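Local coordinates for stringent starvation protein A homolog (Haemophilus influenzae, PDB 3LYK), which probably forms an equimolar complex with the RNA polymerase holoenzyme but not with the core enzyme, and belongs to the glutathione S-transferase superfamily, at residues B[28-33]-B[77-82]; B[54-59]-B[69-74]. All blocks are in the same frame, centred on the assembly; numbering follows the deposited sequence.

Interaction 1 (B[28-33]-B[77-82]); sequences KGVLYE and ERFPHP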
loop_
_atom_site.group_PDB
_atom_site.type_symbol
_atom_site.label_atom_id
_atom_site.label_comp_id
_atom_site.label_asym_id
_atom_site.label_seq_id
_atom_site.Cartn_x
_atom_site.Cartn_y
_atom_site.Cartn_z
ATOM N N LYS B 28 3.961 -17.229 11.425
ATOM C CA LYS B 28 4.797 -18.000 10.516
ATOM C C LYS B 28 5.883 -18.830 11.225
ATOM O O LYS B 28 6.571 -19.644 10.570
ATOM C CB LYS B 28 5.476 -17.071 9.478
ATOM C CG LYS B 28 4.512 -16.188 8.670
ATOM C CD LYS B 28 3.604 -17.037 7.812
ATOM C CE LYS B 28 2.717 -16.161 6.866
ATOM N NZ LYS B 28 2.029 -17.092 5.904
ATOM N N GLY B 29 6.073 -18.588 12.542
ATOM C CA GLY B 29 7.050 -19.314 13.362
ATOM C C GLY B 29 8.480 -18.953 13.044
ATOM O O GLY B 29 9.373 -19.772 13.193
ATOM N N VAL B 30 8.707 -17.721 12.613
ATOM C CA VAL B 30 10.001 -17.290 12.143
ATOM C C VAL B 30 10.775 -16.699 13.342
ATOM O O VAL B 30 10.261 -15.802 14.043
ATOM C CB VAL B 30 9.806 -16.167 11.050
ATOM C CG1 VAL B 30 11.069 -15.387 10.817
ATOM C CG2 VAL B 30 9.289 -16.761 9.747
ATOM N N LEU B 31 11.986 -17.199 13.578
ATOM C CA LEU B 31 12.851 -16.631 14.615
ATOM C C LEU B 31 13.564 -15.404 14.101
ATOM O O LEU B 31 14.017 -15.360 12.964
ATOM C CB LEU B 31 13.876 -17.659 15.133
ATOM C CG LEU B 31 13.338 -18.971 15.729
ATOM C CD1 LEU B 31 14.587 -19.792 16.157
ATOM C CD2 LEU B 31 12.331 -18.808 16.920
ATOM N N TYR B 32 13.652 -14.385 14.921
ATOM C CA TYR B 32 14.262 -13.169 14.479
ATOM C C TYR B 32 14.774 -12.437 15.716
ATOM O O TYR B 32 14.284 -12.685 16.819
ATOM C CB TYR B 32 13.202 -12.302 13.764
ATOM C CG TYR B 32 12.074 -11.827 14.650
ATOM C CD1 TYR B 32 12.103 -10.548 15.222
ATOM C CD2 TYR B 32 10.966 -12.635 14.907
ATOM C CE1 TYR B 32 11.049 -10.086 16.051
ATOM C CE2 TYR B 32 9.914 -12.192 15.722
ATOM C CZ TYR B 32 9.967 -10.913 16.293
ATOM O OH TYR B 32 8.915 -10.445 17.066
ATOM N N GLU B 33 15.709 -11.523 15.521
ATOM C CA GLU B 33 16.138 -10.633 16.591
ATOM C C GLU B 33 15.318 -9.306 16.633
ATOM O O GLU B 33 15.228 -8.588 15.620
ATOM C CB GLU B 33 17.629 -10.339 16.417
ATOM C CG GLU B 33 18.128 -9.183 17.289
ATOM C CD GLU B 33 19.599 -8.763 17.000
ATOM O OE1 GLU B 33 19.983 -8.552 15.819
ATOM O OE2 GLU B 33 20.363 -8.612 17.986
ATOM N N GLU B 77 4.123 -14.417 1.437
ATOM C CA GLU B 77 4.621 -15.043 0.188
ATOM C C GLU B 77 5.835 -15.946 0.431
ATOM O O GLU B 77 5.929 -17.043 -0.118
ATOM C CB GLU B 77 4.923 -13.982 -0.903
ATOM C CG GLU B 77 3.658 -13.213 -1.350
ATOM C CD GLU B 77 3.929 -12.009 -2.295
ATOM O OE1 GLU B 77 5.104 -11.724 -2.661
ATOM O OE2 GLU B 77 2.946 -11.350 -2.676
ATOM N N ARG B 78 6.784 -15.507 1.236
ATOM C CA ARG B 78 7.954 -16.347 1.454
ATOM C C ARG B 78 7.654 -17.596 2.326
ATOM O O ARG B 78 8.171 -18.683 2.059
ATOM C CB ARG B 78 9.060 -15.562 2.104
ATOM C CG ARG B 78 10.325 -16.429 2.329
ATOM C CD ARG B 78 11.515 -15.552 2.577
ATOM N NE ARG B 78 12.651 -16.323 3.076
ATOM C CZ ARG B 78 13.604 -15.843 3.891
ATOM N NH1 ARG B 78 14.591 -16.647 4.303
ATOM N NH2 ARG B 78 13.574 -14.579 4.340
ATOM N N PHE B 79 6.785 -17.437 3.326
ATOM C CA PHE B 79 6.436 -18.479 4.290
ATOM C C PHE B 79 4.948 -18.793 4.184
ATOM O O PHE B 79 4.135 -18.199 4.894
ATOM C CB PHE B 79 6.792 -18.009 5.726
ATOM C CG PHE B 79 8.249 -17.645 5.886
ATOM C CD1 PHE B 79 9.231 -18.638 5.858
ATOM C CD2 PHE B 79 8.636 -16.311 6.022
ATOM C CE1 PHE B 79 10.619 -18.305 5.982
ATOM C CE2 PHE B 79 10.008 -15.960 6.164
ATOM C CZ PHE B 79 11.009 -16.959 6.141
ATOM N N PRO B 80 4.581 -19.729 3.276
ATOM C CA PRO B 80 3.192 -19.957 2.964
ATOM C C PRO B 80 2.332 -20.464 4.112
ATOM O O PRO B 80 1.151 -20.196 4.098
ATOM C CB PRO B 80 3.241 -21.000 1.810
ATOM C CG PRO B 80 4.640 -20.849 1.231
ATOM C CD PRO B 80 5.488 -20.544 2.427
ATOM N N HIS B 81 2.896 -21.184 5.073
ATOM C CA HIS B 81 2.102 -21.848 6.121
ATOM C C HIS B 81 2.228 -21.192 7.486
ATOM O O HIS B 81 3.340 -20.826 7.893
ATOM C CB HIS B 81 2.424 -23.355 6.188
ATOM C CG HIS B 81 2.255 -24.026 4.862
ATOM N ND1 HIS B 81 3.318 -24.549 4.143
ATOM C CD2 HIS B 81 1.154 -24.180 4.076
ATOM C CE1 HIS B 81 2.872 -25.028 2.991
ATOM N NE2 HIS B 81 1.566 -24.812 2.920
ATOM N N PRO B 82 1.089 -20.943 8.153
ATOM C CA PRO B 82 -0.282 -21.014 7.634
ATOM C C PRO B 82 -0.621 -19.770 6.766
ATOM O O PRO B 82 -0.018 -18.694 6.943
ATOM C CB PRO B 82 -1.120 -20.959 8.896
ATOM C CG PRO B 82 -0.311 -20.004 9.805
ATOM C CD PRO B 82 1.121 -20.419 9.540
HETATM O O HOH W 1 5.840 -20.709 8.278
#

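Interaction 2 (B[54-59]-B[69-74]); sequences TVPTLV and RIIMEY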
loop_
_atom_site.group_PDB
_atom_site.type_symbol
_atom_site.label_atom_id
_atom_site.label_comp_id
_atom_site.label_asym_id
_atom_site.label_seq_id
_atom_site.Cartn_x
_atom_site.Cartn_y
_atom_site.Cartn_z
ATOM N N THR B 54 12.467 4.838 9.464
ATOM C CA THR B 54 11.121 4.479 9.964
ATOM C C THR B 54 11.151 3.049 10.541
ATOM O O THR B 54 12.051 2.244 10.234
ATOM C CB THR B 54 10.075 4.491 8.828
ATOM O OG1 THR B 54 10.553 3.643 7.787
ATOM C CG2 THR B 54 9.838 5.937 8.274
ATOM N N VAL B 55 10.167 2.733 11.370
ATOM C CA VAL B 55 10.000 1.366 11.803
ATOM C C VAL B 55 8.555 1.009 11.543
ATOM O O VAL B 55 7.711 1.883 11.517
ATOM C CB VAL B 55 10.362 1.161 13.323
ATOM C CG1 VAL B 55 11.892 1.258 13.523
ATOM C CG2 VAL B 55 9.624 2.152 14.215
ATOM N N PRO B 56 8.252 -0.287 11.361
ATOM C CA PRO B 56 9.170 -1.443 11.355
ATOM C C PRO B 56 10.069 -1.462 10.111
ATOM O O PRO B 56 9.617 -1.121 9.013
ATOM C CB PRO B 56 8.211 -2.640 11.324
ATOM C CG PRO B 56 6.967 -2.074 10.689
ATOM C CD PRO B 56 6.847 -0.685 11.220
ATOM N N THR B 57 11.313 -1.894 10.304
ATOM C CA THR B 57 12.235 -2.199 9.236
ATOM C C THR B 57 12.737 -3.628 9.490
ATOM O O THR B 57 13.207 -3.939 10.611
ATOM C CB THR B 57 13.427 -1.222 9.237
ATOM O OG1 THR B 57 12.974 0.079 8.874
ATOM C CG2 THR B 57 14.472 -1.644 8.263
ATOM N N LEU B 58 12.568 -4.503 8.488
ATOM C CA LEU B 58 12.953 -5.911 8.573
ATOM C C LEU B 58 14.174 -6.055 7.720
ATOM O O LEU B 58 14.171 -5.570 6.589
ATOM C CB LEU B 58 11.851 -6.844 8.035
ATOM C CG LEU B 58 12.156 -8.349 8.065
ATOM C CD1 LEU B 58 12.185 -8.770 9.544
ATOM C CD2 LEU B 58 11.045 -9.098 7.277
ATOM N N VAL B 59 15.217 -6.682 8.261
ATOM C CA VAL B 59 16.496 -6.820 7.589
ATOM C C VAL B 59 16.805 -8.300 7.561
ATOM O O VAL B 59 16.871 -8.960 8.599
ATOM C CB VAL B 59 17.636 -6.097 8.321
ATOM C CG1 VAL B 59 18.970 -6.312 7.604
ATOM C CG2 VAL B 59 17.339 -4.597 8.416
ATOM N N ARG B 69 2.861 -3.119 5.490
ATOM C CA ARG B 69 2.088 -3.880 4.467
ATOM C C ARG B 69 3.043 -4.651 3.527
ATOM O O ARG B 69 2.839 -5.810 3.236
ATOM C CB ARG B 69 1.119 -2.945 3.697
ATOM C CG ARG B 69 0.621 -3.487 2.369
ATOM C CD ARG B 69 -0.087 -2.354 1.527
ATOM N NE ARG B 69 0.807 -1.229 1.203
ATOM C CZ ARG B 69 1.634 -1.173 0.152
ATOM N NH1 ARG B 69 1.726 -2.187 -0.687
ATOM N NH2 ARG B 69 2.385 -0.102 -0.059
ATOM N N ILE B 70 4.107 -4.019 3.096
ATOM C CA ILE B 70 5.065 -4.680 2.229
ATOM C C ILE B 70 5.758 -5.820 2.963
ATOM O O ILE B 70 5.982 -6.906 2.407
ATOM C CB ILE B 70 6.113 -3.690 1.709
ATOM C CG1 ILE B 70 5.422 -2.686 0.768
ATOM C CG2 ILE B 70 7.249 -4.424 0.955
ATOM C CD1 ILE B 70 6.382 -1.738 0.111
ATOM N N ILE B 71 6.143 -5.559 4.211
ATOM C CA ILE B 71 6.723 -6.629 5.043
ATOM C C ILE B 71 5.799 -7.837 5.220
ATOM O O ILE B 71 6.219 -8.992 5.056
ATOM C CB ILE B 71 7.187 -6.057 6.416
ATOM C CG1 ILE B 71 8.463 -5.233 6.186
ATOM C CG2 ILE B 71 7.429 -7.213 7.464
ATOM C CD1 ILE B 71 8.814 -4.326 7.393
HETATM N N MSE B 72 4.554 -7.579 5.557
HETATM C CA MSE B 72 3.604 -8.658 5.814
HETATM C C MSE B 72 3.316 -9.497 4.601
HETATM O O MSE B 72 3.221 -10.738 4.697
HETATM C CB MSE B 72 2.291 -8.112 6.414
HETATM C CG MSE B 72 2.516 -7.577 7.871
HETATM SE SE MSE B 72 0.768 -7.036 8.598
HETATM C CE MSE B 72 0.793 -5.332 7.776
ATOM N N GLU B 73 3.159 -8.834 3.454
ATOM C CA GLU B 73 2.960 -9.599 2.226
ATOM C C GLU B 73 4.203 -10.364 1.848
ATOM O O GLU B 73 4.098 -11.488 1.425
ATOM C CB GLU B 73 2.438 -8.713 1.074
ATOM C CG GLU B 73 0.918 -8.373 1.292
ATOM C CD GLU B 73 0.122 -8.179 -0.040
ATOM O OE1 GLU B 73 0.257 -9.049 -0.965
ATOM O OE2 GLU B 73 -0.641 -7.165 -0.124
ATOM N N TYR B 74 5.380 -9.770 2.011
ATOM C CA TYR B 74 6.613 -10.530 1.845
ATOM C C TYR B 74 6.654 -11.814 2.699
ATOM O O TYR B 74 7.038 -12.912 2.220
ATOM C CB TYR B 74 7.804 -9.621 2.172
ATOM C CG TYR B 74 9.130 -10.376 2.349
ATOM C CD1 TYR B 74 9.793 -10.931 1.242
ATOM C CD2 TYR B 74 9.705 -10.550 3.624
ATOM C CE1 TYR B 74 11.013 -11.653 1.391
ATOM C CE2 TYR B 74 10.892 -11.252 3.775
ATOM C CZ TYR B 74 11.543 -11.794 2.658
ATOM O OH TYR B 74 12.728 -12.468 2.804
#

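Interaction 1 (B[28-33]-B[77-82])
F79, the first residue past helix 68-78, meets both V30 and K28 of the segment 28-33. Its ring lies between two aliphatic groups. CG2 of V30 sits over one face, 3.8 Å from the F79 ring centroid and 14° off the ring normal, a CH-pi contact; CG of R78, from its own segment, lies over the opposite face. V30 places this methyl with CG1 anti to the backbone N, which leaves CG2 beside that N and directed at the ring. The same phenylalanine gives its CB to the aliphatic part of K28, with CD of K28 3.9 Å from CB of F79. The carbonyl of F79 takes the K28 ammonium: NZ of K28 is 2.6 Å from O of F79, and the C=O...N angle of 166° brings it in almost end-on. Beyond P80 the loop continues to H81, where the backbone carries the link: a water donates to O of K28 (2.6 Å) and to O of H81 (2.5 Å), joining the two carbonyls. The peptide before P82 is cis, and O of P82 is the second carbonyl acceptor of the ammonium, 2.8 Å from NZ of K28, which stands above the carbonyl plane. Bent at chi2 (-64°) and extended beyond it, the lysine chain crosses F79 at a slant and reaches both oxygens. D76, in the last turns of helix 68-78, forms a salt bridge with the same NZ. One ammonium, from just after helix 16-27, thus ties that end to the last turn of helix 68-78 and the loop beyond it: two carbonyls and a carboxylate grip it, and the nearby negative charge would be expected to favour its protonated form.

Interaction 2 (B[54-59]-B[69-74])
This is a buried contact of apolar side chains in the thioredoxin-like domain of the GST fold, between helix 68-78 and strand 57-60 with the proline just before it. The axes of the short segments approach to 9.4 Å and run at 40° to each other. I71 is at the centre of the contact: its CD1 lies 4.0 Å from CB of L58 and 4.3 Å from CB of P56, and also touches the backbone at O of P56 (3.7 Å). With CG1 anti to its own carbonyl carbon (chi1 -73°) and the chain extended at chi2, I71 holds this terminal methyl out toward the strand, while its CG2 lies 4.1 Å from CD2 of L58. CD2 of L58 also lies 4.1 Å from CE2 of Y74, one helical turn further on, the two side chains crossing at about a right angle. P56 follows a cis peptide bond, as the corresponding proline does in thioredoxin-like folds generally. The tyrosine OH is hydrogen-bonded to R78, while V21 and L65 add further apolar cover to I71. Methyl and methylene packing therefore holds the helix against the strand, with the polar end of Y74 satisfied from within its own helix.

In the fold
From the N terminus, the chain passes through strand 3-11 and helix 16-27 to K28 and strand 30-36, the first side of interaction 1. It goes on through helix 44-49 to segment 54-59, crosses the hairpin of strands 57-60 and 63-66, and enters helix 68-78, where residues 69-74 close the short loop of interaction 2. Three residues later segment 77-82 begins and returns to 28-33, closing the longer loop, which contains the shorter one entirely. Interaction 2 fixes the body of the helix on an inner strand; interaction 1 fastens its C-terminal end and the following loop to the junction between helix 16-27 and edge strand 30-36. E77 also pairs with R92 and R96 of the second subunit.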